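Long-range contacts in monoacylglycerol lipase (Palaeococcus ferrophilus, PDB 6QE2), which hydrolyses monoacylglycerols to free fatty acid and glycerol, as a lipase of the alpha/beta-hydrolase superfamily from an archaeon: residues 93-98 and 185-190; 189-194 and 216-221. One frame throughout, in Å; residues are numbered along the deposited sequence.

Interaction 1: 93-98 and 185-190; sequences VIRYAE and HKEAER
The backbones of Glu98 and Arg190 draw within 5.0 Å of each other at CA, where the late turns of helix 88-99 meet the short 3-10 segment that ends at Arg190, just beyond helix 171-186. In this alpha/beta-hydrolase fold, helix 88-99 is the one that follows the probable nucleophile elbow, and its Arg95-Glu98 turn meets the connection leading to strand 195-200. Four charged side chains, Arg95, Glu98, Glu187 and Arg190, link the two segments in a salt-bridge network. Arg95 is bent at chi2 and chi3 (-72° and -61°), which brings its guanidinium round so that NH1 can serve both Glu98 OE1 at 2.9 Å and Glu187 OE1 at 3.0 Å. Water 1 bridges NH2 to Glu187 OE2; it and the two glutamate OE1 atoms all lie at the guanidinium edge, in its plane, and the NE bond to Asn180 OD1 helps fix its rotation. The Glu187 carboxylate stands nearly perpendicular to that plane, at 84°. Arg190 NH1 adds a second salt bridge to Glu187 OE1, at 2.9 Å. The two arginines approach this oxygen from opposite faces of the carboxylate, and their positive charges probably offset the closeness of Glu98 and Glu187. The CG of Glu98 packs on Glu187 O at 3.3 Å. The backbone oxygen Glu98 O sits over the centre of the Arg190 guanidinium face, 3.2 Å from CZ.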
ATOM      1  N   VAL A  93      -5.466   0.387  -1.998  1.00 20.35           N
ATOM      2  CA  VAL A  93      -6.606   0.461  -1.087  1.00 22.71           C
ATOM      3  C   VAL A  93      -7.414   1.735  -1.328  1.00 20.58           C
ATOM      4  O   VAL A  93      -8.638   1.743  -1.154  1.00 22.75           O
ATOM      5  CB  VAL A  93      -6.146   0.326   0.380  1.00 21.86           C
ATOM      6  CG1 VAL A  93      -5.532  -1.041   0.597  1.00 22.66           C
ATOM      7  CG2 VAL A  93      -5.153   1.421   0.765  1.00 26.00           C
ATOM      8  N   ILE A  94      -6.767   2.814  -1.767  1.00 19.13           N
ATOM      9  CA  ILE A  94      -7.514   4.001  -2.165  1.00 20.53           C
ATOM     10  C   ILE A  94      -8.377   3.698  -3.388  1.00 24.86           C
ATOM     11  O   ILE A  94      -9.556   4.065  -3.444  1.00 21.86           O
ATOM     12  CB  ILE A  94      -6.548   5.173  -2.416  1.00 21.96           C
ATOM     13  CG1 ILE A  94      -5.950   5.631  -1.084  1.00 20.54           C
ATOM     14  CG2 ILE A  94      -7.266   6.320  -3.119  1.00 26.71           C
ATOM     15  CD1 ILE A  94      -4.746   6.532  -1.222  1.00 24.06           C
ATOM     16  N   ARG A  95      -7.808   3.016  -4.387  1.00 23.18           N
ATOM     17  CA  ARG A  95      -8.596   2.653  -5.561  1.00 23.48           C
ATOM     18  C   ARG A  95      -9.725   1.700  -5.199  1.00 23.65           C
ATOM     19  O   ARG A  95     -10.810   1.772  -5.787  1.00 25.38           O
ATOM     20  CB  ARG A  95      -7.700   2.041  -6.634  1.00 21.45           C
ATOM     21  CG  ARG A  95      -6.731   3.038  -7.264  1.00 23.26           C
ATOM     22  CD  ARG A  95      -7.441   4.044  -8.188  1.00 29.51           C
ATOM     23  NE  ARG A  95      -8.111   3.369  -9.301  1.00 25.30           N
ATOM     24  CZ  ARG A  95      -9.368   3.594  -9.672  1.00 28.19           C
ATOM     25  NH1 ARG A  95     -10.102   4.500  -9.034  1.00 25.50           N
ATOM     26  NH2 ARG A  95      -9.891   2.923 -10.694  1.00 28.28           N
ATOM     27  N   TYR A  96      -9.499   0.817  -4.225  1.00 23.24           N
ATOM     28  CA  TYR A  96     -10.575  -0.056  -3.775  1.00 21.92           C
ATOM     29  C   TYR A  96     -11.685   0.750  -3.110  1.00 24.55           C
ATOM     30  O   TYR A  96     -12.872   0.513  -3.367  1.00 25.03           O
ATOM     31  CB  TYR A  96     -10.037  -1.119  -2.824  1.00 19.27           C
ATOM     32  CG  TYR A  96     -11.002  -2.276  -2.692  1.00 20.51           C
ATOM     33  CD1 TYR A  96     -10.934  -3.358  -3.559  1.00 18.90           C
ATOM     34  CD2 TYR A  96     -12.012  -2.263  -1.736  1.00 24.20           C
ATOM     35  CE1 TYR A  96     -11.827  -4.410  -3.470  1.00 21.14           C
ATOM     36  CE2 TYR A  96     -12.908  -3.322  -1.634  1.00 22.74           C
ATOM     37  CZ  TYR A  96     -12.811  -4.386  -2.507  1.00 24.55           C
ATOM     38  OH  TYR A  96     -13.698  -5.438  -2.422  1.00 22.59           O
ATOM     39  N   ALA A  97     -11.316   1.716  -2.262  1.00 23.68           N
ATOM     40  CA  ALA A  97     -12.310   2.570  -1.623  1.00 25.82           C
ATOM     41  C   ALA A  97     -13.089   3.396  -2.634  1.00 29.58           C
ATOM     42  O   ALA A  97     -14.225   3.795  -2.356  1.00 25.09           O
ATOM     43  CB  ALA A  97     -11.634   3.485  -0.598  1.00 22.75           C
ATOM     44  N   GLU A  98     -12.510   3.633  -3.813  1.00 25.34           N
ATOM     45  CA  GLU A  98     -13.184   4.387  -4.860  1.00 25.70           C
ATOM     46  C   GLU A  98     -14.092   3.504  -5.708  1.00 30.01           C
ATOM     47  O   GLU A  98     -15.181   3.932  -6.102  1.00 34.18           O
ATOM     48  CB  GLU A  98     -12.142   5.073  -5.739  1.00 23.47           C
ATOM     49  CG  GLU A  98     -11.529   6.264  -5.046  1.00 22.16           C
ATOM     50  CD  GLU A  98     -10.325   6.830  -5.752  1.00 31.95           C
ATOM     51  OE1 GLU A  98      -9.840   6.219  -6.724  1.00 23.24           O
ATOM     52  OE2 GLU A  98      -9.860   7.902  -5.323  1.00 25.11           O
ATOM     53  N   HIS A 185      -6.790  10.179  -8.203  1.00 23.18           N
ATOM     54  CA  HIS A 185      -7.162  11.572  -8.019  1.00 28.18           C
ATOM     55  C   HIS A 185      -8.494  11.884  -8.688  1.00 28.85           C
ATOM     56  O   HIS A 185      -9.335  12.574  -8.102  1.00 29.69           O
ATOM     57  CB  HIS A 185      -6.053  12.466  -8.558  1.00 24.55           C
ATOM     58  CG  HIS A 185      -4.781  12.379  -7.776  1.00 26.39           C
ATOM     59  ND1 HIS A 185      -4.616  12.998  -6.556  1.00 23.14           N
ATOM     60  CD2 HIS A 185      -3.614  11.746  -8.038  1.00 26.45           C
ATOM     61  CE1 HIS A 185      -3.399  12.754  -6.100  1.00 25.09           C
ATOM     62  NE2 HIS A 185      -2.771  11.996  -6.982  1.00 27.59           N
ATOM     63  N   LYS A 186      -8.714  11.365  -9.900  1.00 27.82           N
ATOM     64  CA  LYS A 186      -9.924  11.702 -10.645  1.00 32.57           C
ATOM     65  C   LYS A 186     -11.181  11.219  -9.931  1.00 35.70           C
ATOM     66  O   LYS A 186     -12.220  11.890  -9.973  1.00 32.40           O
ATOM     67  CB  LYS A 186      -9.858  11.115 -12.055  1.00 31.70           C
ATOM     68  CG  LYS A 186      -8.886  11.833 -12.967  1.00 47.05           C
ATOM     69  CD  LYS A 186      -8.863  11.211 -14.352  1.00 53.50           C
ATOM     70  CE  LYS A 186      -7.903  11.952 -15.263  1.00 47.26           C
ATOM     71  NZ  LYS A 186      -7.803  11.311 -16.605  1.00 59.66           N
ATOM     72  N   GLU A 187     -11.109  10.063  -9.268  1.00 29.17           N
ATOM     73  CA  GLU A 187     -12.266   9.444  -8.638  1.00 27.39           C
ATOM     74  C   GLU A 187     -12.300   9.647  -7.125  1.00 30.27           C
ATOM     75  O   GLU A 187     -13.010   8.911  -6.428  1.00 26.48           O
ATOM     76  CB  GLU A 187     -12.307   7.953  -8.979  1.00 29.93           C
ATOM     77  CG  GLU A 187     -12.306   7.680 -10.473  1.00 29.61           C
ATOM     78  CD  GLU A 187     -12.522   6.218 -10.818  1.00 35.19           C
ATOM     79  OE1 GLU A 187     -12.778   5.407  -9.901  1.00 36.41           O
ATOM     80  OE2 GLU A 187     -12.432   5.878 -12.017  1.00 44.56           O
ATOM     81  N   ALA A 188     -11.571  10.644  -6.613  1.00 29.65           N
ATOM     82  CA  ALA A 188     -11.461  10.844  -5.169  1.00 32.90           C
ATOM     83  C   ALA A 188     -12.828  11.020  -4.515  1.00 31.74           C
ATOM     84  O   ALA A 188     -13.048  10.560  -3.386  1.00 28.90           O
ATOM     85  CB  ALA A 188     -10.573  12.053  -4.880  1.00 28.86           C
ATOM     86  N   GLU A 189     -13.764  11.670  -5.210  1.00 31.65           N
ATOM     87  CA  GLU A 189     -15.088  11.919  -4.652  1.00 35.72           C
ATOM     88  C   GLU A 189     -15.927  10.655  -4.494  1.00 36.71           C
ATOM     89  O   GLU A 189     -16.978  10.711  -3.847  1.00 36.98           O
ATOM     90  CB  GLU A 189     -15.838  12.938  -5.512  1.00 39.72           C
ATOM     91  CG  GLU A 189     -15.139  14.282  -5.586  1.00 50.81           C
ATOM     92  CD  GLU A 189     -16.060  15.412  -6.009  1.00 60.01           C
ATOM     93  OE1 GLU A 189     -17.194  15.132  -6.450  1.00 59.21           O
ATOM     94  OE2 GLU A 189     -15.647  16.585  -5.893  1.00 61.15           O
ATOM     95  N   ARG A 190     -15.506   9.529  -5.070  1.00 27.57           N
ATOM     96  CA  ARG A 190     -16.261   8.289  -4.930  1.00 29.66           C
ATOM     97  C   ARG A 190     -16.094   7.647  -3.557  1.00 33.19           C
ATOM     98  O   ARG A 190     -16.915   6.804  -3.181  1.00 32.57           O
ATOM     99  CB  ARG A 190     -15.839   7.285  -6.008  1.00 29.30           C
ATOM    100  CG  ARG A 190     -16.076   7.769  -7.423  1.00 34.54           C
ATOM    101  CD  ARG A 190     -15.781   6.682  -8.452  1.00 29.78           C
ATOM    102  NE  ARG A 190     -16.704   5.555  -8.371  1.00 36.53           N
ATOM    103  CZ  ARG A 190     -16.496   4.379  -8.957  1.00 35.12           C
ATOM    104  NH1 ARG A 190     -15.392   4.178  -9.665  1.00 36.13           N
ATOM    105  NH2 ARG A 190     -17.389   3.404  -8.837  1.00 42.07           N
TER
HETATM  106  O   HOH W   1     -12.497   3.138 -12.282  1.00 41.67           O

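Interaction 2: 189-194 and 216-221; sequences ERIKAP and EELKVK
Ile191 meets Leu218 through methyl groups, CD1 to CD2 at 3.7 Å, the two side chains crossing at a slant on the buried side of the contact. Next to this pair, Val220 turns its isopropyl group against the 189-194 backbone: CG2 lies 3.5 Å from Lys192 O and 3.6 Å from Ala193 O, while CB rests near Ile191 O. With chi1 at 63°, CG1 takes the place between backbone N and carbonyl carbon, leaving CG2 anti to N and facing the carbonyls of Lys192 and Ala193. Ala193 O is buried here without a polar partner, met by the valine's carbon atoms.

On the more exposed side, Glu189 and Lys219 run alongside each other in the same direction. The contact is made by their aliphatic parts and by Glu189 OE2, which is 3.3 Å from Lys219 CE. The lysine bends at chi2, chi3 and chi4, and its NZ turns back to bond Leu218 O at 3.1 Å, from above the carbonyl plane; Glu189 OE2 stays 4.3 Å from Lys219 NZ, an opposite charge beyond salt-bridge range.

Both segments belong to the C-terminal beta-alpha-beta part of the alpha/beta-hydrolase fold, where strand 195-200, helix 209-217 and edge strand 223-228 follow one another. No direct hydrogen bond joins them, but two waters do. Water 3 donates to Ile191 O at 2.8 Å and accepts from Lys219 N; water 2 donates to both Glu189 OE2 and Glu217 O. Further out, Ile191 also packs on Ala97 and Glu98 of helix 88-99, and Leu218 O receives a bond from Lys223 NZ.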
ATOM      1  N   GLU A 189     -13.764  11.670  -5.210  1.00 31.65           N
ATOM      2  CA  GLU A 189     -15.088  11.919  -4.652  1.00 35.72           C
ATOM      3  C   GLU A 189     -15.927  10.655  -4.494  1.00 36.71           C
ATOM      4  O   GLU A 189     -16.978  10.711  -3.847  1.00 36.98           O
ATOM      5  CB  GLU A 189     -15.838  12.938  -5.512  1.00 39.72           C
ATOM      6  CG  GLU A 189     -15.139  14.282  -5.586  1.00 50.81           C
ATOM      7  CD  GLU A 189     -16.060  15.412  -6.009  1.00 60.01           C
ATOM      8  OE1 GLU A 189     -17.194  15.132  -6.450  1.00 59.21           O
ATOM      9  OE2 GLU A 189     -15.647  16.585  -5.893  1.00 61.15           O
ATOM     10  N   ARG A 190     -15.506   9.529  -5.070  1.00 27.57           N
ATOM     11  CA  ARG A 190     -16.261   8.289  -4.930  1.00 29.66           C
ATOM     12  C   ARG A 190     -16.094   7.647  -3.557  1.00 33.19           C
ATOM     13  O   ARG A 190     -16.915   6.804  -3.181  1.00 32.57           O
ATOM     14  CB  ARG A 190     -15.839   7.285  -6.008  1.00 29.30           C
ATOM     15  CG  ARG A 190     -16.076   7.769  -7.423  1.00 34.54           C
ATOM     16  CD  ARG A 190     -15.781   6.682  -8.452  1.00 29.78           C
ATOM     17  NE  ARG A 190     -16.704   5.555  -8.371  1.00 36.53           N
ATOM     18  CZ  ARG A 190     -16.496   4.379  -8.957  1.00 35.12           C
ATOM     19  NH1 ARG A 190     -15.392   4.178  -9.665  1.00 36.13           N
ATOM     20  NH2 ARG A 190     -17.389   3.404  -8.837  1.00 42.07           N
ATOM     21  N   ILE A 191     -15.057   8.031  -2.811  1.00 30.75           N
ATOM     22  CA  ILE A 191     -14.830   7.427  -1.510  1.00 28.11           C
ATOM     23  C   ILE A 191     -15.911   7.896  -0.541  1.00 32.24           C
ATOM     24  O   ILE A 191     -16.167   9.102  -0.410  1.00 30.55           O
ATOM     25  CB  ILE A 191     -13.437   7.770  -0.974  1.00 26.87           C
ATOM     26  CG1 ILE A 191     -12.369   7.113  -1.883  1.00 27.25           C
ATOM     27  CG2 ILE A 191     -13.334   7.259   0.496  1.00 26.65           C
ATOM     28  CD1 ILE A 191     -10.976   7.195  -1.382  1.00 23.22           C
ATOM     29  N   LYS A 192     -16.521   6.927   0.163  1.00 30.71           N
ATOM     30  CA  LYS A 192     -17.532   7.177   1.201  1.00 32.97           C
ATOM     31  C   LYS A 192     -17.094   6.776   2.594  1.00 34.72           C
ATOM     32  O   LYS A 192     -17.649   7.298   3.576  1.00 33.32           O
ATOM     33  CB  LYS A 192     -18.824   6.418   0.861  1.00 37.62           C
ATOM     34  CG  LYS A 192     -19.442   6.838  -0.478  1.00 36.34           C
ATOM     35  CD  LYS A 192     -19.866   8.354  -0.420  1.00 44.82           C
ATOM     36  CE  LYS A 192     -20.937   8.737  -1.460  1.00 56.59           C
ATOM     37  NZ  LYS A 192     -20.407   8.977  -2.842  1.00 49.55           N
ATOM     38  N   ALA A 193     -16.111   5.882   2.719  1.00 29.14           N
ATOM     39  CA  ALA A 193     -15.637   5.407   4.015  1.00 26.10           C
ATOM     40  C   ALA A 193     -14.603   6.386   4.598  1.00 27.56           C
ATOM     41  O   ALA A 193     -13.958   7.124   3.854  1.00 27.56           O
ATOM     42  CB  ALA A 193     -15.013   4.015   3.860  1.00 29.30           C
ATOM     43  N   PRO A 194     -14.376   6.365   5.903  1.00 24.38           N
ATOM     44  CA  PRO A 194     -13.351   7.234   6.495  1.00 24.15           C
ATOM     45  C   PRO A 194     -11.954   6.909   5.981  1.00 33.02           C
ATOM     46  O   PRO A 194     -11.633   5.761   5.674  1.00 26.41           O
ATOM     47  CB  PRO A 194     -13.470   6.951   7.999  1.00 31.76           C
ATOM     48  CG  PRO A 194     -14.871   6.486   8.175  1.00 33.95           C
ATOM     49  CD  PRO A 194     -15.181   5.688   6.938  1.00 28.37           C
ATOM     50  N   GLU A 216      -7.414  17.029  -0.184  1.00 26.97           N
ATOM     51  CA  GLU A 216      -8.258  18.127  -0.631  1.00 27.30           C
ATOM     52  C   GLU A 216      -9.300  17.687  -1.661  1.00 32.04           C
ATOM     53  O   GLU A 216     -10.356  18.271  -1.768  1.00 33.87           O
ATOM     54  CB  GLU A 216      -7.397  19.303  -1.086  1.00 26.50           C
ATOM     55  CG  GLU A 216      -6.281  19.533  -0.089  1.00 32.40           C
ATOM     56  CD  GLU A 216      -5.653  20.902  -0.133  1.00 50.62           C
ATOM     57  OE1 GLU A 216      -5.503  21.463  -1.227  1.00 49.72           O
ATOM     58  OE2 GLU A 216      -5.289  21.399   0.942  1.00 47.23           O
ATOM     59  N   GLU A 217      -8.982  16.648  -2.419  1.00 29.97           N
ATOM     60  CA  GLU A 217      -9.874  16.145  -3.452  1.00 28.35           C
ATOM     61  C   GLU A 217     -10.991  15.292  -2.875  1.00 31.67           C
ATOM     62  O   GLU A 217     -12.049  15.177  -3.458  1.00 32.01           O
ATOM     63  CB  GLU A 217      -9.091  15.341  -4.487  1.00 30.78           C
ATOM     64  CG  GLU A 217      -8.320  16.201  -5.464  1.00 31.29           C
ATOM     65  CD  GLU A 217      -7.149  15.478  -6.090  1.00 41.92           C
ATOM     66  OE1 GLU A 217      -6.534  16.024  -7.013  1.00 35.93           O
ATOM     67  OE2 GLU A 217      -6.841  14.367  -5.651  1.00 34.29           O
ATOM     68  N   LEU A 218     -10.750  14.684  -1.726  1.00 28.26           N
ATOM     69  CA  LEU A 218     -11.758  13.850  -1.109  1.00 32.55           C
ATOM     70  C   LEU A 218     -12.960  14.669  -0.673  1.00 36.43           C
ATOM     71  O   LEU A 218     -12.818  15.812  -0.276  1.00 34.39           O
ATOM     72  CB  LEU A 218     -11.190  13.143   0.109  1.00 25.87           C
ATOM     73  CG  LEU A 218     -10.109  12.090  -0.076  1.00 28.60           C
ATOM     74  CD1 LEU A 218      -9.485  11.795   1.270  1.00 24.10           C
ATOM     75  CD2 LEU A 218     -10.680  10.827  -0.690  1.00 24.12           C
ATOM     76  N   LYS A 219     -14.139  14.064  -0.745  1.00 35.02           N
ATOM     77  CA  LYS A 219     -15.368  14.722  -0.330  1.00 36.03           C
ATOM     78  C   LYS A 219     -15.893  14.146   0.972  1.00 42.61           C
ATOM     79  O   LYS A 219     -16.720  14.756   1.627  1.00 39.05           O
ATOM     80  CB  LYS A 219     -16.430  14.638  -1.413  1.00 40.76           C
ATOM     81  CG  LYS A 219     -16.196  15.606  -2.555  1.00 50.58           C
ATOM     82  CD  LYS A 219     -16.044  17.033  -2.061  1.00 50.12           C
ATOM     83  CE  LYS A 219     -15.082  17.823  -2.931  1.00 51.94           C
ATOM     84  NZ  LYS A 219     -13.748  17.946  -2.280  1.00 49.81           N
ATOM     85  N   VAL A 220     -15.425  12.957   1.334  1.00 33.28           N
ATOM     86  CA  VAL A 220     -15.822  12.351   2.595  1.00 33.51           C
ATOM     87  C   VAL A 220     -15.371  13.256   3.733  1.00 36.04           C
ATOM     88  O   VAL A 220     -14.277  13.837   3.697  1.00 34.66           O
ATOM     89  CB  VAL A 220     -15.235  10.932   2.715  1.00 33.27           C
ATOM     90  CG1 VAL A 220     -13.707  10.968   2.726  1.00 30.09           C
ATOM     91  CG2 VAL A 220     -15.770  10.222   3.951  1.00 32.60           C
ATOM     92  N   LYS A 221     -16.231  13.411   4.738  1.00 35.99           N
ATOM     93  CA  LYS A 221     -15.934  14.357   5.808  1.00 35.49           C
ATOM     94  C   LYS A 221     -14.916  13.798   6.791  1.00 30.55           C
ATOM     95  O   LYS A 221     -14.031  14.530   7.248  1.00 32.52           O
ATOM     96  CB  LYS A 221     -17.226  14.770   6.510  1.00 41.92           C
ATOM     97  CG  LYS A 221     -18.172  15.504   5.575  1.00 57.30           C
ATOM     98  CD  LYS A 221     -19.501  15.828   6.220  1.00 69.73           C
ATOM     99  CE  LYS A 221     -20.347  16.667   5.277  1.00 71.48           C
ATOM    100  NZ  LYS A 221     -20.264  16.161   3.877  1.00 71.55           N
TER
HETATM  101  O   HOH W   2     -12.612  16.402  -6.114  1.00 42.85           O
HETATM  102  O   HOH W   3     -14.487  11.194  -1.124  1.00 30.64           O

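How the interactions relate
The two contacts are neighbours, their centres about 8 Å apart, and they share Glu189 and Arg190. Along the chain the order is helix 88-99, then the connection after helix 171-186 that serves both, then the turn after helix 209-217. Interaction 1 ties that connection to the helix that follows the probable nucleophile elbow, and interaction 2 ties it to the approach to edge strand 223-228. The two also touch directly: His185 ND1 probably bonds Glu217 OE2 at 2.8 Å, and Glu98 packs on Ile191. One linker before strand 195-200 thus joins helix 88-99 to the end of helix 209-217, parts distant in sequence.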